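Local coordinates for protein NtrC family transcriptional regulator (PDB 2Q5C) that probably regulates transcription as an NtrC-family protein that binds specific DNA sequences and ATP, this chain being its N-terminal propionate-catabolism-activator-like (PrpR_N) part, at residues Ser136-Thr140 and Glu141-Ile145; Arg175-Glu178 and Glu179-Leu183. One frame throughout, in Å; residues are numbered along the deposited sequence.

Interaction 1: residues Ser136-Thr140 and Glu141-Ile145; sequences SKVKT and ENIKI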
loop_
_atom_site.group_PDB
_atom_site.type_symbol
_atom_site.label_atom_id
_atom_site.label_comp_id
_atom_site.label_asym_id
_atom_site.label_seq_id
_atom_site.Cartn_x
_atom_site.Cartn_y
_atom_site.Cartn_z
ATOM N N SER A 136 -16.035 4.967 -10.801
ATOM C CA SER A 136 -17.147 5.559 -11.567
ATOM C C SER A 136 -17.495 6.946 -11.096
ATOM O O SER A 136 -17.757 7.836 -11.917
ATOM C CB SER A 136 -18.382 4.666 -11.483
ATOM O OG SER A 136 -18.160 3.483 -12.232
ATOM N N LYS A 137 -17.503 7.167 -9.791
ATOM C CA LYS A 137 -17.769 8.492 -9.267
ATOM C C LYS A 137 -16.753 9.494 -9.793
ATOM O O LYS A 137 -17.101 10.596 -10.177
ATOM C CB LYS A 137 -17.801 8.499 -7.726
ATOM C CG LYS A 137 -18.389 9.755 -7.184
ATOM C CD LYS A 137 -18.462 9.722 -5.671
ATOM C CE LYS A 137 -19.137 10.945 -5.174
ATOM N NZ LYS A 137 -19.263 10.906 -3.683
ATOM N N VAL A 138 -15.469 9.140 -9.777
ATOM C CA VAL A 138 -14.430 10.007 -10.329
ATOM C C VAL A 138 -14.761 10.485 -11.743
ATOM O O VAL A 138 -14.653 11.688 -12.020
ATOM C CB VAL A 138 -13.047 9.295 -10.291
ATOM C CG1 VAL A 138 -11.962 10.136 -10.995
ATOM C CG2 VAL A 138 -12.665 9.022 -8.824
ATOM N N LYS A 139 -15.182 9.552 -12.605
ATOM C CA LYS A 139 -15.490 9.872 -14.010
ATOM C C LYS A 139 -16.600 10.896 -14.026
ATOM O O LYS A 139 -16.560 11.844 -14.803
ATOM C CB LYS A 139 -15.973 8.660 -14.803
ATOM C CG LYS A 139 -14.954 7.626 -15.079
ATOM C CD LYS A 139 -15.552 6.447 -15.834
ATOM C CE LYS A 139 -15.146 6.444 -17.302
ATOM N NZ LYS A 139 -15.219 5.048 -17.857
ATOM N N THR A 140 -17.610 10.728 -13.159
ATOM C CA THR A 140 -18.757 11.643 -13.178
ATOM C C THR A 140 -18.387 13.042 -12.729
ATOM O O THR A 140 -19.127 14.025 -13.009
ATOM C CB THR A 140 -19.960 11.148 -12.319
ATOM O OG1 THR A 140 -19.648 11.217 -10.906
ATOM C CG2 THR A 140 -20.378 9.775 -12.708
ATOM N N GLU A 141 -17.254 13.167 -12.020
ATOM C CA GLU A 141 -16.744 14.452 -11.577
ATOM C C GLU A 141 -15.859 15.097 -12.638
ATOM O O GLU A 141 -15.229 16.120 -12.384
ATOM C CB GLU A 141 -15.961 14.304 -10.251
ATOM C CG GLU A 141 -16.781 13.828 -9.075
ATOM C CD GLU A 141 -17.793 14.841 -8.571
ATOM O OE1 GLU A 141 -17.649 16.055 -8.851
ATOM O OE2 GLU A 141 -18.723 14.410 -7.856
ATOM N N ASN A 142 -15.804 14.488 -13.824
ATOM C CA ASN A 142 -14.987 14.985 -14.932
ATOM C C ASN A 142 -13.481 14.998 -14.620
ATOM O O ASN A 142 -12.719 15.822 -15.131
ATOM C CB ASN A 142 -15.456 16.383 -15.384
ATOM C CG ASN A 142 -15.019 16.707 -16.806
ATOM O OD1 ASN A 142 -14.918 15.825 -17.678
ATOM N ND2 ASN A 142 -14.703 17.986 -17.032
ATOM N N ILE A 143 -13.062 14.032 -13.822
ATOM C CA ILE A 143 -11.640 13.915 -13.471
ATOM C C ILE A 143 -11.053 12.743 -14.236
ATOM O O ILE A 143 -11.690 11.694 -14.341
ATOM C CB ILE A 143 -11.503 13.734 -11.963
ATOM C CG1 ILE A 143 -11.923 15.023 -11.253
ATOM C CG2 ILE A 143 -10.046 13.427 -11.572
ATOM C CD1 ILE A 143 -12.094 14.892 -9.747
ATOM N N LYS A 144 -9.858 12.944 -14.797
ATOM C CA LYS A 144 -9.246 11.958 -15.664
ATOM C C LYS A 144 -7.990 11.291 -15.085
ATOM O O LYS A 144 -7.415 10.425 -15.725
ATOM C CB LYS A 144 -8.894 12.605 -17.008
ATOM C CG LYS A 144 -10.113 13.300 -17.644
ATOM C CD LYS A 144 -9.858 13.711 -19.060
ATOM C CE LYS A 144 -11.121 14.307 -19.673
ATOM N NZ LYS A 144 -11.693 15.382 -18.794
ATOM N N ILE A 145 -7.606 11.710 -13.873
ATOM C CA ILE A 145 -6.327 11.276 -13.278
ATOM C C ILE A 145 -6.610 10.859 -11.840
ATOM O O ILE A 145 -7.195 11.610 -11.087
ATOM C CB ILE A 145 -5.318 12.423 -13.264
ATOM C CG1 ILE A 145 -5.131 13.054 -14.664
ATOM C CG2 ILE A 145 -3.950 11.930 -12.740
ATOM C CD1 ILE A 145 -4.515 14.419 -14.645
HETATM O O HOH W 1 -20.458 12.261 -8.405
#

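Interaction 2: residues Arg175-Glu178 and Glu179-Leu183; sequences RAIE and EALNL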
loop_
_atom_site.group_PDB
_atom_site.type_symbol
_atom_site.label_atom_id
_atom_site.label_comp_id
_atom_site.label_asym_id
_atom_site.label_seq_id
_atom_site.Cartn_x
_atom_site.Cartn_y
_atom_site.Cartn_z
ATOM N N ARG A 175 12.038 0.069 8.204
ATOM C CA ARG A 175 11.342 0.310 9.478
ATOM C C ARG A 175 10.351 -0.791 9.781
ATOM O O ARG A 175 10.207 -1.214 10.938
ATOM C CB ARG A 175 10.632 1.668 9.482
ATOM C CG ARG A 175 11.577 2.869 9.425
ATOM C CD ARG A 175 10.817 4.155 9.724
ATOM N NE ARG A 175 10.015 4.629 8.593
ATOM C CZ ARG A 175 10.374 5.620 7.777
ATOM N NH1 ARG A 175 11.534 6.253 7.964
ATOM N NH2 ARG A 175 9.572 5.987 6.778
ATOM N N ALA A 176 9.634 -1.264 8.760
ATOM C CA ALA A 176 8.657 -2.336 8.977
ATOM C C ALA A 176 9.341 -3.637 9.378
ATOM O O ALA A 176 8.833 -4.391 10.218
ATOM C CB ALA A 176 7.780 -2.527 7.723
ATOM N N ILE A 177 10.499 -3.911 8.789
ATOM C CA ILE A 177 11.258 -5.107 9.156
ATOM C C ILE A 177 11.705 -5.017 10.599
ATOM O O ILE A 177 11.557 -5.997 11.334
ATOM C CB ILE A 177 12.444 -5.342 8.197
ATOM C CG1 ILE A 177 11.905 -5.782 6.832
ATOM C CG2 ILE A 177 13.429 -6.377 8.760
ATOM C CD1 ILE A 177 12.952 -5.740 5.728
ATOM N N GLU A 178 12.229 -3.856 10.992
ATOM C CA GLU A 178 12.616 -3.651 12.395
ATOM C C GLU A 178 11.436 -3.906 13.320
ATOM O O GLU A 178 11.572 -4.599 14.336
ATOM C CB GLU A 178 13.198 -2.249 12.608
ATOM C CG GLU A 178 13.952 -2.101 13.968
ATOM C CD GLU A 178 14.269 -0.652 14.367
ATOM O OE1 GLU A 178 13.967 0.309 13.602
ATOM O OE2 GLU A 178 14.818 -0.473 15.492
ATOM N N GLU A 179 10.268 -3.366 12.987
ATOM C CA GLU A 179 9.085 -3.560 13.813
ATOM C C GLU A 179 8.721 -5.040 13.897
ATOM O O GLU A 179 8.423 -5.568 14.974
ATOM C CB GLU A 179 7.924 -2.755 13.249
ATOM C CG GLU A 179 6.681 -2.808 14.080
ATOM C CD GLU A 179 5.567 -1.988 13.474
ATOM O OE1 GLU A 179 5.849 -1.092 12.632
ATOM O OE2 GLU A 179 4.405 -2.256 13.827
ATOM N N ALA A 180 8.779 -5.744 12.772
ATOM C CA ALA A 180 8.433 -7.157 12.741
ATOM C C ALA A 180 9.387 -7.939 13.602
ATOM O O ALA A 180 8.944 -8.811 14.370
ATOM C CB ALA A 180 8.509 -7.681 11.249
ATOM N N LEU A 181 10.680 -7.675 13.459
ATOM C CA LEU A 181 11.673 -8.435 14.235
ATOM C C LEU A 181 11.457 -8.217 15.719
ATOM O O LEU A 181 11.578 -9.171 16.508
ATOM C CB LEU A 181 13.090 -8.094 13.822
ATOM C CG LEU A 181 13.488 -8.591 12.426
ATOM C CD1 LEU A 181 14.766 -7.914 11.983
ATOM C CD2 LEU A 181 13.653 -10.108 12.370
ATOM N N ASN A 182 11.094 -6.987 16.105
ATOM C CA ASN A 182 10.832 -6.706 17.524
ATOM C C ASN A 182 9.605 -7.447 18.029
ATOM O O ASN A 182 9.613 -8.006 19.144
ATOM C CB ASN A 182 10.670 -5.198 17.749
ATOM C CG ASN A 182 11.971 -4.440 17.597
ATOM O OD1 ASN A 182 13.053 -5.027 17.588
ATOM N ND2 ASN A 182 11.873 -3.111 17.486
ATOM N N LEU A 183 8.555 -7.489 17.225
ATOM C CA LEU A 183 7.311 -8.149 17.589
ATOM C C LEU A 183 7.512 -9.647 17.723
ATOM O O LEU A 183 6.945 -10.279 18.634
ATOM C CB LEU A 183 6.229 -7.890 16.540
ATOM C CG LEU A 183 4.972 -7.066 16.804
ATOM C CD1 LEU A 183 5.148 -6.022 17.926
ATOM C CD2 LEU A 183 4.459 -6.423 15.509
#

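Interaction 1: residues Ser136-Thr140 and Glu141-Ile145
Val138 and Ile143 meet across the C-terminal end of helix 131-140, Val138 CG1 lying 3.8 Å from Ile143 CB with the two side chains at about a right angle. CG1 stands anti to the backbone N (chi1 174°), on the flank to which the reversed chain brings Ile143; CG2 of Ile143 also faces it. Such an apolar pair, five residues apart, accompanies the Schellman motif that stops this helix.

Backbone bonds define the motif. Ile143 N donates to Val138 O in a weak but fairly straight bond of 3.4 Å, enclosing Asn142 N, which reaches Lys139 O at 2.9 Å. Asn142 itself takes left-handed helical backbone angles and reverses the chain, pointing the N-H of Ile143 back to Val138 O. Glu141 N is shared: it bonds Val138 O at 3.0 Å, from above the carbonyl plane, and Lys137 O weakly. Val138 O therefore receives two donors.

Side-chain polar groups add further bonds at the helix end. Thr140 OG1 sits between its own backbone N and carbonyl carbon (chi1 70°), which turns the hydroxyl back along the helix to donate to Lys137 O at 2.7 Å. A water donates to this same OG1 and, at 2.8 Å, to Glu141 OE2, linking the last helical residue to the bent glutamate. Past the reversal, Lys144 NZ bonds Asn142 OD1 weakly.

Helix 131-140 and this turn belong to the beta-alpha-beta crossover from strand 119-125 to strand 145-148. Val138 faces Ala98 and Ile100 of strand 96-102 and Phe123 of strand 119-125; Ile143 lies on Ala98 and Lys121, while Lys139 NZ bonds Gln159 O beyond helix 150-158.

Interaction 2: residues Arg175-Glu178 and Glu179-Leu183
Ile177 overlaps Leu181 one turn further along helix 170-187, its CG2 3.8 Å from Leu181 CD1. The two side chains lie side by side and point the same way, an i to i+4 pair on the last helix of this alpha/beta fold, which packs on the parallel sheet of strands 30-35, 6-11, 54-58 and 73-76. Ile177 CG2 stands beside the carbonyl carbon while CG1 takes the place next to the backbone N (chi1 -71°), which sends the methyl toward the following turn.

Beyond this pair Ile177 packs on Phe20 and Leu23 of helix 14-27 and on Ile56 of strand 54-58, and Leu181 touches Leu5. Ala176 and Ala180, a turn apart and both buried, bring the helix against Ile76 and Ile74 of strand 73-76. Arg175, Glu178 and Asn182 lie on the exposed side, where a sulfate ion, probably from the crystallisation liquor, is about 5 Å from the Glu178 side chain.

Four regular i to i+4 backbone bonds join the turns. Leu181 N to Ile177 O is the shortest, 2.8 Å with an N-H...O angle of 165°. Glu179 N, Ala180 N and Asn182 N similarly bond Arg175 O, Ala176 O and Glu178 O. The Asn182 amide lies beyond the end of this last carbonyl, its CG 3.3 Å from Glu178 O.

How the interactions relate
Interaction 1 precedes interaction 2 along the chain, and the two do not touch: their centres are 39 Å apart, their nearest atoms about 24 Å, on opposite sides of the chain's centre. Each packs against, or leads into, a different parallel four-stranded sheet with strand order 2-1-3-4. Residues 136-145 lie against the second sheet (96-102, 119-125, 145-148, 162-165), ending a crossover helix before an inner strand. Helix 170-187 follows that sheet's last strand in sequence yet packs on the first sheet, so the chain crosses back between the two halves. The N-terminal part of the protein is thus built from two similar alpha/beta units, the second inserted in sequence before the last helix of the first.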